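Side-chain contact in CurF (Lyngbya majuscula, PDB 5DP2), which probably catalyses the NADPH-dependent reductive ring closure that forms the cyclopropane of curacin A, as an unusual enoyl reductase domain of a polyketide synthase: residues Ala146-His151 with Phe277-Ser282. Numbering follows the deposited sequence.
Sequences AYYGLH and FPFDMS. With NAP (NADP nicotinamide-adenine-dinucleotide phosphate), chain B.
Y148 turns the edge of its ring onto one face of F279 in a T-shaped stack, with the ring centroids 5.2 Å apart and the planes at 89°. The touching edge is the CD2 side: Y148 CD2 lies 3.8 Å from F279 CD2, over the rim of the phenylalanine ring and not over its centre. The tyrosine gets there with CG anti to the backbone N (chi1 -176°), which carries the ring off the helix toward the loop that follows strand 275-278. Farther round the same ring, where no side chain intervenes, F279 CE1 comes within 3.8 Å of G149 CA; a CB on that glycine would press tightly against F279 CZ. The bend of M281 at chi2 brings its SD to 3.8 Å from Y148 CD2 in an oblique Met-aromatic contact, while its CG meets the edge of the F279 ring. With an alanine at F279 the Y148 edge would probably lose its aromatic face, and a gap is likely to open between G149 and M281. The backbone at the turn from loop into helix holds the nicotinamide carboxamide of NADP: F279 O accepts from NAP N7N at 2.8 Å, and M281 N, in the first turn of the helix, gives a nearly straight bond of 2.7 Å (175°) to NAP O7N. Between them D280 caps helix 281-287, its OD1 accepting from S282 OG and, weakly, from S282 N, while its OD2 forms a salt bridge with R51. The contact thus joins helix 140-153 to the link between edge strand 275-278, outermost in the parallel Rossmann-type sheet, and helix 281-287, with F291 of helix 290-305 packing against both Y148 and M281.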
ATOM      1  N   ALA A 146       4.823   4.011  -2.934  1.00  4.67           N
ATOM      2  CA  ALA A 146       5.482   5.294  -2.708  1.00  5.09           C
ATOM      3  C   ALA A 146       6.766   5.422  -3.534  1.00  4.94           C
ATOM      4  O   ALA A 146       7.079   6.499  -4.039  1.00  5.45           O
ATOM      5  CB  ALA A 146       5.738   5.503  -1.239  1.00  6.03           C
ATOM      6  N   TYR A 147       7.529   4.336  -3.669  1.00  4.84           N
ATOM      7  CA  TYR A 147       8.765   4.391  -4.448  1.00  5.17           C
ATOM      8  C   TYR A 147       8.470   4.584  -5.924  1.00  4.93           C
ATOM      9  O   TYR A 147       9.098   5.409  -6.603  1.00  5.41           O
ATOM     10  CB  TYR A 147       9.578   3.103  -4.224  1.00  5.59           C
ATOM     11  CG  TYR A 147      10.952   3.152  -4.862  1.00  6.14           C
ATOM     12  CD1 TYR A 147      12.020   3.736  -4.208  1.00  8.45           C
ATOM     13  CD2 TYR A 147      11.187   2.602  -6.107  1.00  9.16           C
ATOM     14  CE1 TYR A 147      13.282   3.765  -4.764  1.00 10.29           C
ATOM     15  CE2 TYR A 147      12.454   2.649  -6.688  1.00 10.53           C
ATOM     16  CZ  TYR A 147      13.496   3.238  -6.003  1.00  9.82           C
ATOM     17  OH  TYR A 147      14.773   3.290  -6.544  1.00 13.00           O
ATOM     18  N   TYR A 148       7.508   3.825  -6.464  1.00  5.17           N
ATOM     19  CA  TYR A 148       7.167   3.996  -7.868  1.00  5.39           C
ATOM     20  C   TYR A 148       6.732   5.428  -8.149  1.00  5.21           C
ATOM     21  O   TYR A 148       7.165   6.056  -9.118  1.00  6.04           O
ATOM     22  CB  TYR A 148       6.090   2.978  -8.268  1.00  5.56           C
ATOM     23  CG  TYR A 148       5.768   3.026  -9.721  1.00  6.17           C
ATOM     24  CD1 TYR A 148       6.740   2.784 -10.686  1.00  7.49           C
ATOM     25  CD2 TYR A 148       4.474   3.306 -10.156  1.00  6.39           C
ATOM     26  CE1 TYR A 148       6.450   2.809 -12.033  1.00  8.72           C
ATOM     27  CE2 TYR A 148       4.163   3.318 -11.505  1.00  7.77           C
ATOM     28  CZ  TYR A 148       5.150   3.069 -12.449  1.00  8.21           C
ATOM     29  OH  TYR A 148       4.856   3.091 -13.798  1.00 12.22           O
ATOM     30  N   GLY A 149       5.861   5.970  -7.291  1.00  5.07           N
ATOM     31  CA  GLY A 149       5.390   7.329  -7.504  1.00  5.49           C
ATOM     32  C   GLY A 149       6.478   8.382  -7.356  1.00  5.31           C
ATOM     33  O   GLY A 149       6.602   9.284  -8.195  1.00  6.29           O
ATOM     34  N   LEU A 150       7.197   8.345  -6.234  1.00  5.31           N
ATOM     35  CA  LEU A 150       8.171   9.404  -5.921  1.00  5.54           C
ATOM     36  C   LEU A 150       9.457   9.306  -6.740  1.00  5.87           C
ATOM     37  O   LEU A 150      10.012  10.328  -7.129  1.00  7.19           O
ATOM     38  CB  LEU A 150       8.513   9.414  -4.443  1.00  5.16           C
ATOM     39  CG  LEU A 150       7.376   9.791  -3.475  1.00  5.79           C
ATOM     40  CD1 LEU A 150       7.806   9.504  -2.066  1.00  7.71           C
ATOM     41  CD2 LEU A 150       6.938  11.228  -3.628  1.00  6.99           C
ATOM     42  N   HIS A 151       9.954   8.086  -6.935  1.00  6.25           N
ATOM     43  CA  HIS A 151      11.209   7.869  -7.639  1.00  6.86           C
ATOM     44  C   HIS A 151      10.981   7.686  -9.132  1.00  6.73           C
ATOM     45  O   HIS A 151      11.462   8.455  -9.945  1.00  9.92           O
ATOM     46  CB  HIS A 151      11.975   6.702  -7.030  1.00  7.25           C
ATOM     47  CG  HIS A 151      13.240   6.351  -7.749  1.00  9.86           C
ATOM     48  ND1 HIS A 151      13.284   5.421  -8.766  1.00 13.72           N
ATOM     49  CD2 HIS A 151      14.509   6.781  -7.588  1.00 14.79           C
ATOM     50  CE1 HIS A 151      14.521   5.311  -9.220  1.00 15.97           C
ATOM     51  NE2 HIS A 151      15.286   6.127  -8.522  1.00 16.83           N
ATOM     52  N   PHE A 277       0.476  12.096 -12.800  1.00  5.20           N
ATOM     53  CA  PHE A 277       0.855  10.708 -12.649  1.00  5.59           C
ATOM     54  C   PHE A 277      -0.167   9.924 -11.803  1.00  5.49           C
ATOM     55  O   PHE A 277       0.080   9.592 -10.653  1.00  5.93           O
ATOM     56  CB  PHE A 277       2.239  10.583 -12.023  1.00  6.67           C
ATOM     57  CG  PHE A 277       3.330  11.168 -12.854  1.00  7.48           C
ATOM     58  CD1 PHE A 277       3.705  10.555 -14.029  1.00  9.04           C
ATOM     59  CD2 PHE A 277       4.015  12.319 -12.445  1.00  9.42           C
ATOM     60  CE1 PHE A 277       4.745  11.067 -14.804  1.00 10.41           C
ATOM     61  CE2 PHE A 277       5.057  12.829 -13.192  1.00 10.59           C
ATOM     62  CZ  PHE A 277       5.394  12.223 -14.384  1.00 11.13           C
ATOM     63  N   PRO A 278      -1.330   9.581 -12.408  1.00  5.38           N
ATOM     64  CA  PRO A 278      -2.229   8.635 -11.769  1.00  5.57           C
ATOM     65  C   PRO A 278      -1.756   7.210 -12.048  1.00  5.68           C
ATOM     66  O   PRO A 278      -1.299   6.914 -13.173  1.00  7.00           O
ATOM     67  CB  PRO A 278      -3.558   8.898 -12.501  1.00  6.26           C
ATOM     68  CG  PRO A 278      -3.153   9.284 -13.901  1.00  6.38           C
ATOM     69  CD  PRO A 278      -1.830  10.042 -13.710  1.00  6.12           C
ATOM     70  N   PHE A 279      -1.884   6.310 -11.078  1.00  5.62           N
ATOM     71  CA  PHE A 279      -1.545   4.922 -11.349  1.00  5.86           C
ATOM     72  C   PHE A 279      -2.227   4.021 -10.349  1.00  6.05           C
ATOM     73  O   PHE A 279      -2.663   4.464  -9.279  1.00  6.58           O
ATOM     74  CB  PHE A 279      -0.019   4.663 -11.348  1.00  6.46           C
ATOM     75  CG  PHE A 279       0.672   4.928 -10.023  1.00  5.88           C
ATOM     76  CD1 PHE A 279       1.144   6.183  -9.699  1.00  7.21           C
ATOM     77  CD2 PHE A 279       0.881   3.915  -9.107  1.00  6.85           C
ATOM     78  CE1 PHE A 279       1.812   6.398  -8.502  1.00  8.00           C
ATOM     79  CE2 PHE A 279       1.517   4.150  -7.900  1.00  7.30           C
ATOM     80  CZ  PHE A 279       1.995   5.396  -7.602  1.00  6.76           C
ATOM     81  N   ASP A 280      -2.287   2.727 -10.691  1.00  7.11           N
ATOM     82  CA  ASP A 280      -2.845   1.685  -9.838  1.00  6.96           C
ATOM     83  C   ASP A 280      -1.854   0.531  -9.814  1.00  6.27           C
ATOM     84  O   ASP A 280      -1.619  -0.130 -10.845  1.00  7.02           O
ATOM     85  CB  ASP A 280      -4.238   1.252 -10.320  1.00  8.15           C
ATOM     86  CG  ASP A 280      -4.902   0.258  -9.366  1.00 10.62           C
ATOM     87  OD1 ASP A 280      -4.180  -0.535  -8.759  1.00 16.72           O
ATOM     88  OD2 ASP A 280      -6.150   0.263  -9.227  1.00 11.92           O
ATOM     89  N   MET A 281      -1.235   0.329  -8.660  1.00  6.44           N
ATOM     90  CA  MET A 281      -0.207  -0.705  -8.557  1.00  6.40           C
ATOM     91  C   MET A 281      -0.708  -2.097  -8.865  1.00  6.28           C
ATOM     92  O   MET A 281       0.029  -2.910  -9.428  1.00  7.16           O
ATOM     93  CB  MET A 281       0.427  -0.687  -7.180  1.00  7.60           C
ATOM     94  CG  MET A 281       1.208   0.559  -6.886  1.00  8.18           C
ATOM     95  SD  MET A 281       2.713   0.771  -7.887  1.00  8.01           S
ATOM     96  CE  MET A 281       3.793  -0.358  -7.031  1.00  9.46           C
ATOM     97  N   SER A 282      -1.953  -2.397  -8.478  1.00  6.92           N
ATOM     98  CA  SER A 282      -2.499  -3.704  -8.822  1.00  7.41           C
ATOM     99  C   SER A 282      -2.506  -3.939 -10.341  1.00  7.20           C
ATOM    100  O   SER A 282      -2.123  -5.017 -10.812  1.00  8.42           O
ATOM    101  CB  SER A 282      -3.862  -3.909  -8.161  1.00  8.24           C
ATOM    102  OG  SER A 282      -4.843  -3.036  -8.629  1.00 11.16           O
TER
HETATM  103  PA  NAP B 401      -4.091   4.441   4.879  0.91  5.73           P
HETATM  104  O1A NAP B 401      -3.389   3.755   6.000  0.91  5.89           O
HETATM  105  O2A NAP B 401      -3.456   5.620   4.237  0.91  7.21           O
HETATM  106  O5B NAP B 401      -5.558   4.800   5.400  0.91  6.09           O
HETATM  107  C5B NAP B 401      -6.380   5.750   4.708  0.91  6.88           C
HETATM  108  C4B NAP B 401      -5.954   7.182   4.947  0.91  6.87           C
HETATM  109  O4B NAP B 401      -6.927   8.031   4.385  0.91  8.01           O
HETATM  110  C3B NAP B 401      -5.799   7.548   6.393  0.91  7.47           C
HETATM  111  O3B NAP B 401      -4.425   7.866   6.627  0.91  8.85           O
HETATM  112  C2B NAP B 401      -6.714   8.769   6.607  0.91  6.26           C
HETATM  113  O2B NAP B 401      -6.180   9.879   7.271  0.91  6.50           O
HETATM  114  C1B NAP B 401      -7.006   9.225   5.191  0.91  6.89           C
HETATM  115  N9A NAP B 401      -8.350   9.749   4.988  0.91  7.20           N
HETATM  116  C8A NAP B 401      -9.488   9.024   4.712  0.91  9.94           C
HETATM  117  N7A NAP B 401     -10.555   9.846   4.579  0.91 11.23           N
HETATM  118  C5A NAP B 401     -10.095  11.092   4.758  0.91  8.87           C
HETATM  119  C6A NAP B 401     -10.683  12.392   4.742  0.91 10.50           C
HETATM  120  N6A NAP B 401     -12.002  12.531   4.501  0.91 14.12           N
HETATM  121  N1A NAP B 401      -9.902  13.442   4.961  0.91 10.48           N
HETATM  122  C2A NAP B 401      -8.597  13.267   5.197  0.91  8.65           C
HETATM  123  N3A NAP B 401      -7.935  12.107   5.234  0.91  6.87           N
HETATM  124  C4A NAP B 401      -8.686  11.035   5.034  0.91  6.92           C
HETATM  125  O3  NAP B 401      -4.438   3.374   3.725  0.91  5.81           O
HETATM  126  PN  NAP B 401      -3.489   2.740   2.603  0.91  5.26           P
HETATM  127  O1N NAP B 401      -3.872   1.318   2.459  0.91  5.57           O
HETATM  128  O2N NAP B 401      -2.051   3.079   2.872  0.91  6.92           O
HETATM  129  O5D NAP B 401      -3.996   3.487   1.324  0.91  7.01           O
HETATM  130  C5D NAP B 401      -3.768   4.911   1.211  0.91  8.65           C
HETATM  131  C4D NAP B 401      -4.674   5.495   0.098  0.91  8.42           C
HETATM  132  O4D NAP B 401      -4.061   5.229  -1.137  0.91  9.49           O
HETATM  133  C3D NAP B 401      -6.068   4.865   0.008  0.91  9.11           C
HETATM  134  O3D NAP B 401      -6.961   5.848  -0.534  0.91 12.73           O
HETATM  135  C2D NAP B 401      -5.858   3.708  -0.936  0.91  9.79           C
HETATM  136  O2D NAP B 401      -7.084   3.357  -1.584  0.91 14.82           O
HETATM  137  C1D NAP B 401      -4.829   4.268  -1.882  0.91  8.87           C
HETATM  138  N1N NAP B 401      -3.807   3.383  -2.484  0.91  8.67           N
HETATM  139  C2N NAP B 401      -3.655   3.359  -3.828  0.91  8.23           C
HETATM  140  C3N NAP B 401      -2.702   2.560  -4.455  0.91  8.37           C
HETATM  141  C7N NAP B 401      -2.576   2.574  -5.939  0.91  8.67           C
HETATM  142  O7N NAP B 401      -1.870   1.705  -6.404  0.91 11.10           O
HETATM  143  N7N NAP B 401      -3.226   3.533  -6.651  0.91  9.26           N
HETATM  144  C4N NAP B 401      -1.872   1.755  -3.668  0.91  9.36           C
HETATM  145  C5N NAP B 401      -2.045   1.799  -2.290  0.91  9.48           C
HETATM  146  C6N NAP B 401      -3.017   2.622  -1.708  0.91  9.50           C
HETATM  147  P2B NAP B 401      -5.941   9.959   8.850  0.91  6.51           P
HETATM  148  O1X NAP B 401      -4.818   8.981   9.168  0.91  6.19           O
HETATM  149  O2X NAP B 401      -5.553  11.397   9.049  0.91  6.96           O
HETATM  150  O3X NAP B 401      -7.240   9.568   9.512  0.91  7.91           O